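Local structure of prolyl oligopeptidase (Novosphingobium capsulatum, 1YR2) at residues A[489-494]-A[508-513]; A[592-597]-A[711-716]; A[461-466]-A[475-480]; A[596-601]-A[651-656]; A[546-551]-A[578-583]. The protein probably hydrolyses oligopeptides as a serine endopeptidase of the prolyl oligopeptidase family, cleaving on the carboxyl side of proline and, less readily, alanine. All blocks are in the same frame, centred on the assembly; numbering follows the deposited sequence.

Contact 1. Residues A[489-494]-A[508-513]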
# COMPACT_ATOMS: atom_id res chain seq x y z
N PRO A 489 -1.12 -18.43 -19.96
CA PRO A 489 0.13 -17.73 -19.63
C PRO A 489 -0.05 -16.94 -18.32
O PRO A 489 -1.07 -16.26 -18.11
CB PRO A 489 0.34 -16.79 -20.79
CG PRO A 489 -0.31 -17.51 -21.93
CD PRO A 489 -1.51 -18.21 -21.36
N THR A 490 0.92 -17.05 -17.43
CA THR A 490 0.75 -16.60 -16.05
C THR A 490 1.94 -15.77 -15.66
O THR A 490 3.08 -16.10 -15.96
CB THR A 490 0.61 -17.81 -15.11
OG1 THR A 490 -0.57 -18.54 -15.44
CG2 THR A 490 0.43 -17.39 -13.66
N LEU A 491 1.65 -14.66 -14.98
CA LEU A 491 2.62 -13.80 -14.37
C LEU A 491 2.52 -14.00 -12.86
O LEU A 491 1.49 -13.68 -12.25
CB LEU A 491 2.32 -12.34 -14.74
CG LEU A 491 3.36 -11.27 -14.41
CD1 LEU A 491 2.96 -9.93 -15.07
CD2 LEU A 491 3.48 -11.06 -12.95
N LEU A 492 3.59 -14.52 -12.26
CA LEU A 492 3.67 -14.81 -10.82
C LEU A 492 4.62 -13.83 -10.17
O LEU A 492 5.77 -13.74 -10.56
CB LEU A 492 4.18 -16.23 -10.59
CG LEU A 492 4.61 -16.63 -9.20
CD1 LEU A 492 3.42 -16.55 -8.22
CD2 LEU A 492 5.26 -17.99 -9.21
N TYR A 493 4.11 -13.09 -9.20
CA TYR A 493 4.81 -12.04 -8.47
C TYR A 493 5.07 -12.42 -7.02
O TYR A 493 4.30 -13.16 -6.39
CB TYR A 493 3.96 -10.78 -8.54
CG TYR A 493 4.58 -9.56 -7.90
CD1 TYR A 493 5.46 -8.76 -8.61
CD2 TYR A 493 4.30 -9.22 -6.60
CE1 TYR A 493 6.02 -7.67 -8.03
CE2 TYR A 493 4.88 -8.09 -6.01
CZ TYR A 493 5.74 -7.34 -6.76
OH TYR A 493 6.33 -6.24 -6.21
N GLY A 494 6.21 -11.99 -6.52
CA GLY A 494 6.50 -12.16 -5.10
C GLY A 494 7.49 -11.10 -4.64
O GLY A 494 8.05 -10.37 -5.44
N ALA A 508 -2.39 -1.02 -11.93
CA ALA A 508 -2.70 -0.84 -13.34
C ALA A 508 -1.84 -1.76 -14.23
O ALA A 508 -2.31 -2.29 -15.24
CB ALA A 508 -2.54 0.61 -13.74
N GLY A 509 -0.57 -1.94 -13.89
CA GLY A 509 0.28 -2.88 -14.60
C GLY A 509 -0.21 -4.31 -14.55
O GLY A 509 -0.37 -4.94 -15.59
N PHE A 510 -0.57 -4.79 -13.38
CA PHE A 510 -1.07 -6.18 -13.28
C PHE A 510 -2.40 -6.32 -14.00
O PHE A 510 -2.64 -7.34 -14.67
CB PHE A 510 -1.16 -6.69 -11.87
CG PHE A 510 0.20 -6.81 -11.19
CD1 PHE A 510 1.37 -7.09 -11.93
CD2 PHE A 510 0.31 -6.63 -9.84
CE1 PHE A 510 2.63 -7.13 -11.30
CE2 PHE A 510 1.56 -6.71 -9.20
CZ PHE A 510 2.71 -6.94 -9.93
N MET A 511 -3.22 -5.29 -13.94
CA MET A 511 -4.53 -5.32 -14.61
C MET A 511 -4.40 -5.40 -16.13
O MET A 511 -5.26 -5.99 -16.80
CB MET A 511 -5.33 -4.10 -14.22
CG MET A 511 -6.79 -4.12 -14.64
SD MET A 511 -7.70 -5.43 -13.73
CE MET A 511 -8.67 -5.87 -15.00
N THR A 512 -3.36 -4.78 -16.66
CA THR A 512 -3.08 -4.82 -18.09
C THR A 512 -2.89 -6.29 -18.52
O THR A 512 -3.41 -6.71 -19.56
CB THR A 512 -1.80 -3.98 -18.41
OG1 THR A 512 -2.02 -2.61 -18.07
CG2 THR A 512 -1.44 -4.00 -19.93
N TRP A 513 -2.09 -7.04 -17.75
CA TRP A 513 -1.87 -8.45 -18.05
C TRP A 513 -3.16 -9.24 -17.95
O TRP A 513 -3.49 -9.97 -18.88
CB TRP A 513 -0.84 -9.05 -17.09
CG TRP A 513 -0.48 -10.45 -17.28
CD1 TRP A 513 -0.99 -11.52 -16.64
CD2 TRP A 513 0.54 -10.95 -18.17
NE1 TRP A 513 -0.37 -12.67 -17.08
CE2 TRP A 513 0.58 -12.35 -18.01
CE3 TRP A 513 1.43 -10.36 -19.05
CZ2 TRP A 513 1.48 -13.16 -18.68
CZ3 TRP A 513 2.35 -11.17 -19.73
CH2 TRP A 513 2.35 -12.55 -19.55
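F510 turns its edge to one face of Y493, and CB of L491 lies over one face of the W513 indole; these two aromatic encounters carry the packing of strand 490-493 against helix 508-513. In the first, an edge-to-face pair, the ring planes stand at 60° and the centroids are 5.2 Å apart. The touching atom is F510 CZ, 3.6 Å from Y493 CD1 and displaced toward the rim of the tyrosine ring rather than over its middle. In the second, a CH-pi contact, L491 CB stands 3.7 Å from the centroid of the five-membered ring of W513, 18° off its normal. W513 reaches the strand because its CG lies anti to the backbone N (chi1 -178°), which extends the indole away from the helix. Beyond CB, L491 bridges the two aromatic groups: CD1 leans on the indole, while CD2 comes within 4.3 Å of F510 CE1. The indole N-H is spent outside the pair, on the carbonyl of A519, which ties the ring to the next strand. The contact lies inside a beta-alpha-beta unit, strand 490-493, helix 508-514 and strand 519-523. M511 and T512 touch helix 95-105, and T512 and W513 touch helix 699-717.

Contact 2. Residues A[592-597]-A[711-716]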
# COMPACT_ATOMS: atom_id res chain seq x y z
N PHE A 592 10.58 -21.82 -15.45
CA PHE A 592 10.15 -20.48 -15.87
C PHE A 592 10.43 -20.26 -17.34
O PHE A 592 11.53 -20.52 -17.83
CB PHE A 592 10.87 -19.39 -15.03
CG PHE A 592 10.79 -19.65 -13.55
CD1 PHE A 592 9.56 -19.65 -12.91
CD2 PHE A 592 11.91 -20.01 -12.82
CE1 PHE A 592 9.46 -19.94 -11.55
CE2 PHE A 592 11.82 -20.30 -11.45
CZ PHE A 592 10.58 -20.25 -10.82
N ALA A 593 9.44 -19.78 -18.06
CA ALA A 593 9.64 -19.42 -19.46
C ALA A 593 10.35 -18.09 -19.58
O ALA A 593 11.13 -17.88 -20.53
CB ALA A 593 8.34 -19.38 -20.19
N ALA A 594 10.05 -17.18 -18.65
CA ALA A 594 10.66 -15.87 -18.69
C ALA A 594 10.69 -15.28 -17.31
O ALA A 594 9.91 -15.65 -16.49
CB ALA A 594 9.90 -14.97 -19.62
N ALA A 595 11.59 -14.32 -17.08
CA ALA A 595 11.73 -13.65 -15.79
C ALA A 595 12.14 -12.20 -15.97
O ALA A 595 12.89 -11.87 -16.91
CB ALA A 595 12.79 -14.33 -14.95
N SER A 596 11.65 -11.32 -15.08
CA SER A 596 12.05 -9.92 -15.11
C SER A 596 12.31 -9.44 -13.68
O SER A 596 11.37 -9.09 -12.94
CB SER A 596 10.99 -9.05 -15.79
OG SER A 596 11.53 -7.76 -16.07
N PRO A 597 13.59 -9.44 -13.27
CA PRO A 597 13.97 -8.82 -11.99
C PRO A 597 14.18 -7.33 -12.14
O PRO A 597 15.04 -7.00 -12.90
CB PRO A 597 15.29 -9.50 -11.66
CG PRO A 597 15.86 -9.88 -12.97
CD PRO A 597 14.74 -10.04 -13.95
N ALA A 711 5.36 -7.18 -22.78
CA ALA A 711 5.50 -7.71 -24.14
C ALA A 711 6.55 -8.83 -24.17
O ALA A 711 6.34 -9.85 -24.82
CB ALA A 711 5.92 -6.59 -25.08
N PHE A 712 7.67 -8.61 -23.48
CA PHE A 712 8.74 -9.64 -23.38
C PHE A 712 8.19 -10.89 -22.70
O PHE A 712 8.27 -12.01 -23.23
CB PHE A 712 9.92 -9.04 -22.62
CG PHE A 712 11.13 -9.91 -22.54
CD1 PHE A 712 11.32 -10.76 -21.47
CD2 PHE A 712 12.14 -9.79 -23.47
CE1 PHE A 712 12.49 -11.51 -21.39
CE2 PHE A 712 13.32 -10.53 -23.39
CZ PHE A 712 13.49 -11.38 -22.37
N LEU A 713 7.61 -10.73 -21.53
CA LEU A 713 7.03 -11.89 -20.83
C LEU A 713 5.91 -12.58 -21.64
O LEU A 713 5.81 -13.82 -21.64
CB LEU A 713 6.48 -11.48 -19.45
CG LEU A 713 7.49 -10.81 -18.51
CD1 LEU A 713 6.83 -10.48 -17.14
CD2 LEU A 713 8.73 -11.70 -18.30
N ALA A 714 5.05 -11.80 -22.29
CA ALA A 714 4.00 -12.38 -23.16
C ALA A 714 4.56 -13.18 -24.31
O ALA A 714 4.06 -14.23 -24.63
CB ALA A 714 3.12 -11.27 -23.74
N HIS A 715 5.58 -12.64 -24.95
CA HIS A 715 6.20 -13.28 -26.12
C HIS A 715 6.71 -14.68 -25.73
O HIS A 715 6.41 -15.67 -26.39
CB HIS A 715 7.34 -12.42 -26.62
CG HIS A 715 7.96 -12.93 -27.88
ND1 HIS A 715 7.30 -12.91 -29.09
CD2 HIS A 715 9.17 -13.49 -28.11
CE1 HIS A 715 8.09 -13.43 -30.02
NE2 HIS A 715 9.23 -13.78 -29.46
N PHE A 716 7.36 -14.76 -24.56
CA PHE A 716 8.02 -15.99 -24.15
C PHE A 716 7.09 -16.95 -23.38
O PHE A 716 7.47 -18.11 -23.15
CB PHE A 716 9.32 -15.67 -23.40
CG PHE A 716 10.38 -15.24 -24.33
CD1 PHE A 716 10.98 -16.17 -25.18
CD2 PHE A 716 10.75 -13.90 -24.44
CE1 PHE A 716 11.91 -15.77 -26.15
CE2 PHE A 716 11.70 -13.50 -25.38
CZ PHE A 716 12.28 -14.42 -26.23
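The methyl group of A594 meets two side chains of helix 711-716 at once: L713 CD2 at 3.7 Å and F716 CB at 3.9 Å. One residue earlier, A593 CB touches the helix backbone, 3.3 Å from F716 O. L713 makes the central contact. Its CG stands anti to the carbonyl carbon (chi1 -57°), and from there CD2 also reaches the backbone N of A595, at 4.1 Å, and S596 CB, at 4.3 Å. Small residues on the strand let the backbones approach closely, with A594 CA and L713 CA only 5.8 Å apart. In the alpha/beta-hydrolase fold helices cover both faces of a central sheet, and here helix 699-717 runs nearly antiparallel to strand 594-597, at 163°. Alternate strand residues divide between the two faces: A594 and S596 turn to this helix, whereas A595 packs on I581 and T585 of helix 576-587. F716 also packs within its own helix, its CD2 over the centre of one face of the F712 ring, 4.1 Å above the plane. Further out, F712 rests on A649 and L651 of the adjoining strand, and L713 reaches A570 on the other side.

Contact 3. Residues A[461-466]-A[475-480]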
# COMPACT_ATOMS: atom_id res chain seq x y z
N VAL A 461 -10.94 -12.78 -8.20
CA VAL A 461 -9.74 -12.98 -7.36
C VAL A 461 -10.02 -14.24 -6.55
O VAL A 461 -11.03 -14.30 -5.84
CB VAL A 461 -9.53 -11.80 -6.39
CG1 VAL A 461 -8.38 -12.05 -5.43
CG2 VAL A 461 -9.30 -10.51 -7.16
N GLU A 462 -9.13 -15.22 -6.62
CA GLU A 462 -9.28 -16.45 -5.83
C GLU A 462 -8.09 -16.54 -4.89
O GLU A 462 -7.10 -15.89 -5.12
CB GLU A 462 -9.26 -17.65 -6.77
CG GLU A 462 -10.54 -17.77 -7.58
CD GLU A 462 -10.56 -18.99 -8.49
OE1 GLU A 462 -10.77 -20.13 -8.02
OE2 GLU A 462 -10.35 -18.81 -9.70
N GLN A 463 -8.20 -17.29 -3.79
CA GLN A 463 -7.06 -17.53 -2.92
C GLN A 463 -6.95 -19.01 -2.63
O GLN A 463 -7.96 -19.68 -2.49
CB GLN A 463 -7.19 -16.75 -1.59
CG GLN A 463 -6.02 -16.96 -0.58
CD GLN A 463 -6.17 -16.14 0.68
OE1 GLN A 463 -7.23 -16.17 1.33
NE2 GLN A 463 -5.13 -15.35 1.01
N VAL A 464 -5.73 -19.53 -2.68
CA VAL A 464 -5.45 -20.91 -2.37
C VAL A 464 -4.37 -20.94 -1.32
O VAL A 464 -3.72 -19.95 -1.04
CB VAL A 464 -5.03 -21.73 -3.62
CG1 VAL A 464 -6.18 -21.68 -4.65
CG2 VAL A 464 -3.72 -21.21 -4.24
N PHE A 465 -4.18 -22.11 -0.74
CA PHE A 465 -3.11 -22.30 0.23
C PHE A 465 -2.37 -23.55 -0.20
O PHE A 465 -2.95 -24.62 -0.19
CB PHE A 465 -3.71 -22.46 1.64
CG PHE A 465 -4.54 -21.28 2.07
CD1 PHE A 465 -5.89 -21.21 1.76
CD2 PHE A 465 -3.95 -20.24 2.79
CE1 PHE A 465 -6.66 -20.09 2.15
CE2 PHE A 465 -4.69 -19.12 3.15
CZ PHE A 465 -6.04 -19.04 2.83
N TYR A 466 -1.07 -23.45 -0.48
CA TYR A 466 -0.32 -24.58 -1.02
C TYR A 466 0.85 -24.93 -0.10
O TYR A 466 1.43 -24.03 0.49
CB TYR A 466 0.20 -24.20 -2.41
CG TYR A 466 1.24 -23.12 -2.39
CD1 TYR A 466 2.62 -23.42 -2.27
CD2 TYR A 466 0.88 -21.78 -2.50
CE1 TYR A 466 3.58 -22.38 -2.27
CE2 TYR A 466 1.84 -20.76 -2.48
CZ TYR A 466 3.18 -21.07 -2.34
OH TYR A 466 4.14 -20.08 -2.33
N PRO A 475 -0.22 -18.88 1.48
CA PRO A 475 -1.31 -18.33 0.66
C PRO A 475 -0.84 -17.82 -0.71
O PRO A 475 0.26 -17.32 -0.89
CB PRO A 475 -1.85 -17.16 1.51
CG PRO A 475 -1.10 -17.18 2.81
CD PRO A 475 0.20 -17.97 2.56
N MET A 476 -1.69 -18.01 -1.70
CA MET A 476 -1.50 -17.42 -3.02
C MET A 476 -2.83 -16.93 -3.57
O MET A 476 -3.85 -17.63 -3.47
CB MET A 476 -0.86 -18.41 -3.98
CG MET A 476 -0.70 -17.90 -5.41
SD MET A 476 0.48 -18.92 -6.33
CE MET A 476 -0.16 -20.54 -6.08
N PHE A 477 -2.80 -15.75 -4.20
CA PHE A 477 -3.93 -15.16 -4.92
C PHE A 477 -3.76 -15.49 -6.38
O PHE A 477 -2.64 -15.51 -6.91
CB PHE A 477 -3.94 -13.62 -4.83
CG PHE A 477 -4.14 -13.07 -3.46
CD1 PHE A 477 -5.31 -13.30 -2.77
CD2 PHE A 477 -3.13 -12.35 -2.83
CE1 PHE A 477 -5.48 -12.84 -1.48
CE2 PHE A 477 -3.31 -11.85 -1.54
CZ PHE A 477 -4.50 -12.09 -0.88
N ILE A 478 -4.86 -15.82 -7.03
CA ILE A 478 -4.88 -16.07 -8.48
C ILE A 478 -6.01 -15.24 -9.05
O ILE A 478 -7.15 -15.32 -8.57
CB ILE A 478 -5.16 -17.57 -8.71
CG1 ILE A 478 -4.03 -18.41 -8.14
CG2 ILE A 478 -5.27 -17.88 -10.22
CD1 ILE A 478 -4.43 -19.82 -7.93
N VAL A 479 -5.71 -14.44 -10.07
CA VAL A 479 -6.64 -13.45 -10.54
C VAL A 479 -6.76 -13.63 -12.03
O VAL A 479 -5.78 -13.63 -12.74
CB VAL A 479 -6.10 -12.02 -10.29
CG1 VAL A 479 -7.18 -11.00 -10.64
CG2 VAL A 479 -5.71 -11.86 -8.85
N ARG A 480 -7.97 -13.82 -12.49
CA ARG A 480 -8.22 -14.10 -13.91
C ARG A 480 -9.51 -13.48 -14.37
O ARG A 480 -10.49 -13.44 -13.62
CB ARG A 480 -8.36 -15.59 -14.11
CG ARG A 480 -7.04 -16.33 -14.04
CD ARG A 480 -7.16 -17.84 -14.05
NE ARG A 480 -7.81 -18.36 -12.85
CZ ARG A 480 -7.86 -19.65 -12.56
NH1 ARG A 480 -7.32 -20.53 -13.39
NH2 ARG A 480 -8.47 -20.07 -11.46
O HOH W 1 -8.70 -16.62 -10.71
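A salt bridge with a water beside it closes one end of this otherwise regular antiparallel pair. E462 OE2 accepts from R480 NH2 at 2.9 Å, two residues beyond the backbone partner of E462. The acid approaches in the plane of the guanidinium, but the donor meets the carboxylate from above its plane, 37° out of it. R480 gets there by a bend at chi3 (-67°), which folds the guanidinium back so that I478 CG2 lies against one of its faces. Water 1 accepts from R480 NE and lies 2.9 Å from E462 OE2, adding an indirect link between the two charges.

Four backbone bonds join the hydrogen-bonded pairs E462–I478 and V464–M476, among them V464 N to M476 O at 2.8 Å. Side chains alternate between the faces. On one, V464 CG2 touches I478 CD1 at 4.0 Å, and M476 CB meets the edge of the Y466 ring, its sulfur lying obliquely to that ring in a Met-aromatic contact. On the other, the Q463 amide runs alongside the F477 ring, the planes 11° apart and NE2 3.6 Å from CE1, while F465 CE2 leans on P475 CB. The Q463 amide is pinned from both ends, by the carbonyl of D383 and by K385, and Y466 OH bonds to the carbonyl of D550.

The hairpin of strands 459-467 and 473-481 forms one margin of the central sheet. Chemically, backbone bonds fix the register, mostly apolar side chains cover the faces, Q463 and E462 being polar exceptions, and the guanidinium probably stabilises the charge of E462.

Contact 4. Residues A[596-601]-A[651-656]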
# COMPACT_ATOMS: atom_id res chain seq x y z
N SER A 596 11.65 -11.32 -15.08
CA SER A 596 12.05 -9.92 -15.11
C SER A 596 12.31 -9.44 -13.68
O SER A 596 11.37 -9.09 -12.94
CB SER A 596 10.99 -9.05 -15.79
OG SER A 596 11.53 -7.76 -16.07
N PRO A 597 13.59 -9.44 -13.27
CA PRO A 597 13.97 -8.82 -11.99
C PRO A 597 14.18 -7.33 -12.14
O PRO A 597 15.04 -7.00 -12.90
CB PRO A 597 15.29 -9.50 -11.66
CG PRO A 597 15.86 -9.88 -12.97
CD PRO A 597 14.74 -10.04 -13.95
N ALA A 598 13.44 -6.50 -11.40
CA ALA A 598 13.68 -5.07 -11.33
C ALA A 598 14.56 -4.71 -10.15
O ALA A 598 14.36 -5.19 -9.05
CB ALA A 598 12.37 -4.33 -11.24
N VAL A 599 15.58 -3.88 -10.39
CA VAL A 599 16.42 -3.30 -9.36
C VAL A 599 16.83 -4.29 -8.28
O VAL A 599 16.71 -4.02 -7.05
CB VAL A 599 15.80 -1.97 -8.77
CG1 VAL A 599 15.68 -0.90 -9.92
CG2 VAL A 599 14.45 -2.18 -8.17
N GLY A 600 17.30 -5.46 -8.73
CA GLY A 600 17.46 -6.60 -7.83
C GLY A 600 18.79 -6.49 -7.08
O GLY A 600 19.77 -5.92 -7.60
N VAL A 601 18.81 -6.98 -5.85
CA VAL A 601 20.05 -7.12 -5.09
C VAL A 601 20.79 -8.41 -5.52
O VAL A 601 20.63 -9.46 -4.91
CB VAL A 601 19.76 -7.13 -3.54
CG1 VAL A 601 21.02 -6.99 -2.78
CG2 VAL A 601 18.78 -6.01 -3.15
N LEU A 651 14.69 -10.31 -18.65
CA LEU A 651 14.79 -8.87 -18.91
C LEU A 651 15.00 -8.23 -17.56
O LEU A 651 14.04 -8.04 -16.76
CB LEU A 651 13.53 -8.34 -19.60
CG LEU A 651 13.47 -6.87 -20.00
CD1 LEU A 651 14.59 -6.57 -20.96
CD2 LEU A 651 12.10 -6.55 -20.57
N VAL A 652 16.26 -7.92 -17.29
CA VAL A 652 16.66 -7.17 -16.12
C VAL A 652 16.29 -5.68 -16.31
O VAL A 652 16.49 -5.11 -17.39
CB VAL A 652 18.16 -7.32 -15.90
CG1 VAL A 652 18.63 -6.58 -14.66
CG2 VAL A 652 18.56 -8.83 -15.95
N THR A 653 15.71 -5.04 -15.31
CA THR A 653 15.40 -3.59 -15.46
C THR A 653 15.96 -2.78 -14.33
O THR A 653 15.94 -3.22 -13.16
CB THR A 653 13.88 -3.32 -15.56
OG1 THR A 653 13.28 -3.76 -14.35
CG2 THR A 653 13.20 -4.13 -16.66
N THR A 654 16.47 -1.60 -14.66
CA THR A 654 16.96 -0.66 -13.64
C THR A 654 17.19 0.67 -14.33
O THR A 654 17.30 0.70 -15.55
CB THR A 654 18.30 -1.15 -12.99
OG1 THR A 654 18.84 -0.14 -12.13
CG2 THR A 654 19.41 -1.33 -14.04
N ALA A 655 17.23 1.76 -13.57
CA ALA A 655 17.75 3.03 -14.10
C ALA A 655 19.26 2.98 -13.99
O ALA A 655 19.81 2.07 -13.34
CB ALA A 655 17.20 4.22 -13.33
N ASP A 656 19.94 3.92 -14.64
CA ASP A 656 21.39 3.90 -14.72
C ASP A 656 22.04 4.46 -13.46
O ASP A 656 23.22 4.18 -13.19
CB ASP A 656 21.91 4.62 -15.98
CG ASP A 656 21.59 6.09 -16.00
OD1 ASP A 656 20.59 6.54 -15.39
OD2 ASP A 656 22.30 6.89 -16.64
O HOH W 2 11.01 -5.54 -14.41
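Two neighbouring parallel strands of the alpha/beta-hydrolase sheet, 594-598 and 649-654, meet here near their C-terminal ends, the end of the sheet where the catalytic loops of this fold lie. The short segments run nearly parallel. S596 opens the contact with its side chain: OG donates to L651 O over 2.6 Å, in the plane of that carbonyl. Its OG lies anti to the backbone N (chi1 -167°), a rotation that carries the hydroxyl across to the adjoining strand.

Farther along, the backbones take over. T653 N donates to P597 O at 3.2 Å, and T653 O receives V599 N at 2.9 Å in a nearly straight bond of 174°, so that T653 is held through both its N-H and its carbonyl on either side of A598. Proline at 597 has no N-H to give, and L651 O is met by the serine hydroxyl and by the CA-H of S596. Water 2 spans the same face, donating to S596 OG and hydrogen-bonded to T653 OG1 at 2.9 Å. That threonine oxygen also packs beside A598 CB, at 3.3 Å. On the other face P597 CG lies near V652 CG2, and at the far end V599 CG1 comes against T654.

V599 adopts a backbone conformation of phi 43°, which turns the chain out of the strand just after its bond to T653; its side chain touches S575, of the presumed nucleophile elbow, and D658. Chemically, then, a side-chain hydroxyl and a water supplement the sheet bonds around a proline, giving the L651 carbonyl a partner inside a buried region.

Contact 5. Residues A[546-551]-A[578-583]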
# COMPACT_ATOMS: atom_id res chain seq x y z
N ASN A 546 14.08 -20.46 2.54
CA ASN A 546 12.65 -20.79 2.61
C ASN A 546 11.79 -19.94 1.67
O ASN A 546 10.78 -20.42 1.14
CB ASN A 546 12.07 -20.62 4.03
CG ASN A 546 12.55 -21.65 5.01
OD1 ASN A 546 13.03 -22.72 4.63
ND2 ASN A 546 12.38 -21.35 6.32
N VAL A 547 12.17 -18.68 1.48
CA VAL A 547 11.44 -17.75 0.62
C VAL A 547 11.46 -18.27 -0.82
O VAL A 547 10.48 -18.24 -1.55
CB VAL A 547 12.09 -16.34 0.66
CG1 VAL A 547 11.42 -15.38 -0.34
CG2 VAL A 547 12.07 -15.74 2.08
N PHE A 548 12.63 -18.74 -1.22
CA PHE A 548 12.88 -19.22 -2.55
C PHE A 548 12.16 -20.55 -2.74
O PHE A 548 11.52 -20.76 -3.77
CB PHE A 548 14.38 -19.31 -2.81
CG PHE A 548 15.15 -18.03 -2.49
CD1 PHE A 548 14.59 -16.78 -2.65
CD2 PHE A 548 16.48 -18.09 -2.11
CE1 PHE A 548 15.32 -15.61 -2.38
CE2 PHE A 548 17.21 -16.95 -1.85
CZ PHE A 548 16.63 -15.71 -1.98
N ASP A 549 12.17 -21.42 -1.74
CA ASP A 549 11.44 -22.65 -1.83
C ASP A 549 9.94 -22.40 -1.93
O ASP A 549 9.25 -23.10 -2.69
CB ASP A 549 11.71 -23.53 -0.61
CG ASP A 549 13.13 -24.00 -0.54
OD1 ASP A 549 13.86 -24.01 -1.58
OD2 ASP A 549 13.61 -24.40 0.51
N ASP A 550 9.44 -21.43 -1.17
CA ASP A 550 8.01 -21.10 -1.21
C ASP A 550 7.61 -20.67 -2.62
O ASP A 550 6.56 -21.02 -3.13
CB ASP A 550 7.63 -19.98 -0.23
CG ASP A 550 7.66 -20.37 1.24
OD1 ASP A 550 7.72 -21.57 1.58
OD2 ASP A 550 7.62 -19.47 2.14
N PHE A 551 8.48 -19.91 -3.26
CA PHE A 551 8.13 -19.32 -4.57
C PHE A 551 8.21 -20.36 -5.67
O PHE A 551 7.37 -20.41 -6.60
CB PHE A 551 9.02 -18.13 -4.79
CG PHE A 551 8.60 -17.20 -5.93
CD1 PHE A 551 7.43 -16.43 -5.86
CD2 PHE A 551 9.40 -17.06 -7.01
CE1 PHE A 551 7.08 -15.57 -6.90
CE2 PHE A 551 9.04 -16.20 -8.07
CZ PHE A 551 7.90 -15.45 -8.00
N GLY A 578 13.59 -8.59 -6.66
CA GLY A 578 14.52 -8.92 -7.74
C GLY A 578 15.57 -9.97 -7.37
O GLY A 578 15.91 -10.83 -8.15
N LEU A 579 16.03 -9.94 -6.14
CA LEU A 579 16.87 -11.02 -5.59
C LEU A 579 16.10 -12.36 -5.71
O LEU A 579 16.65 -13.36 -6.15
CB LEU A 579 17.17 -10.70 -4.12
CG LEU A 579 17.57 -11.87 -3.28
CD1 LEU A 579 18.87 -12.39 -3.80
CD2 LEU A 579 17.72 -11.42 -1.86
N LEU A 580 14.82 -12.35 -5.33
CA LEU A 580 13.94 -13.53 -5.40
C LEU A 580 13.98 -14.11 -6.80
O LEU A 580 14.23 -15.30 -7.02
CB LEU A 580 12.50 -13.14 -5.01
CG LEU A 580 11.41 -14.17 -5.35
CD1 LEU A 580 11.58 -15.35 -4.52
CD2 LEU A 580 10.05 -13.53 -5.19
N ILE A 581 13.76 -13.24 -7.78
CA ILE A 581 13.74 -13.69 -9.16
C ILE A 581 15.11 -14.26 -9.61
O ILE A 581 15.16 -15.33 -10.23
CB ILE A 581 13.28 -12.58 -10.06
CG1 ILE A 581 11.87 -12.07 -9.69
CG2 ILE A 581 13.43 -12.94 -11.56
CD1 ILE A 581 10.85 -13.03 -9.57
N GLY A 582 16.19 -13.58 -9.26
CA GLY A 582 17.55 -14.02 -9.60
C GLY A 582 17.87 -15.38 -8.99
O GLY A 582 18.49 -16.25 -9.62
N ALA A 583 17.45 -15.57 -7.73
CA ALA A 583 17.81 -16.78 -7.02
C ALA A 583 17.02 -17.99 -7.55
O ALA A 583 17.59 -19.04 -7.79
CB ALA A 583 17.58 -16.61 -5.54
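L579 begins the contact, its CG 4.2 Å from CZ of F548, the two side chains crossing at about a right angle. L580 follows and contributes most, wedged between both phenylalanines of helix 546-551. Its CD2 stands over the centre of one face of F551, 3.8 Å from the centroid and only 2° off the ring normal, a CH-pi contact of almost vertical approach. The other methyl, L580 CD1, meets F551 CD2 at 3.7 Å, comes to the edge of the F548 ring, at F548 CD1, and also touches V547 CG1. The leucine reaches all three because its CG lies anti to the backbone N (chi1 166°), with the branch spread toward the opposing helix. I581 points its CB away, yet CD1 returns to F551 CE2 at 3.9 Å. One turn beyond L580, A583 CB sits over the centre of a face of F548, 3.7 Å from the ring centroid, a second CH-pi contact. The two helix segments cross at -70°, their axes 10.0 Å apart. Outward from this apolar junction, Y635 meets F548 edge-to-face, D550 bridges to R526, and F551 and I581 both pack on I571, of strand 569-574, which leads into helix 576-587.

Overall arrangement
From the N terminus, contact 3 comes first and closes the shortest loop, the hairpin of strands 459-467 and 473-481. Contact 1 follows, closing the 13 residues between 489-494 and 508-513, and contact 5 then joins two helices across strand 569-574. These three lie in series. Contacts 4 and 2 start together from strand 594-598, sharing S596 and P597; contact 4 closes earlier, at strand 649-654, and contact 2 later, with helix 699-717. Contacts 1 to 4 reach one central sheet; contact 5 touches it through L492 and A595. W513 meets the L713–A714 backbone, linking contacts 1 and 2, and the hairpin's first strand is tied to helix 544-560, joining contacts 3 and 5.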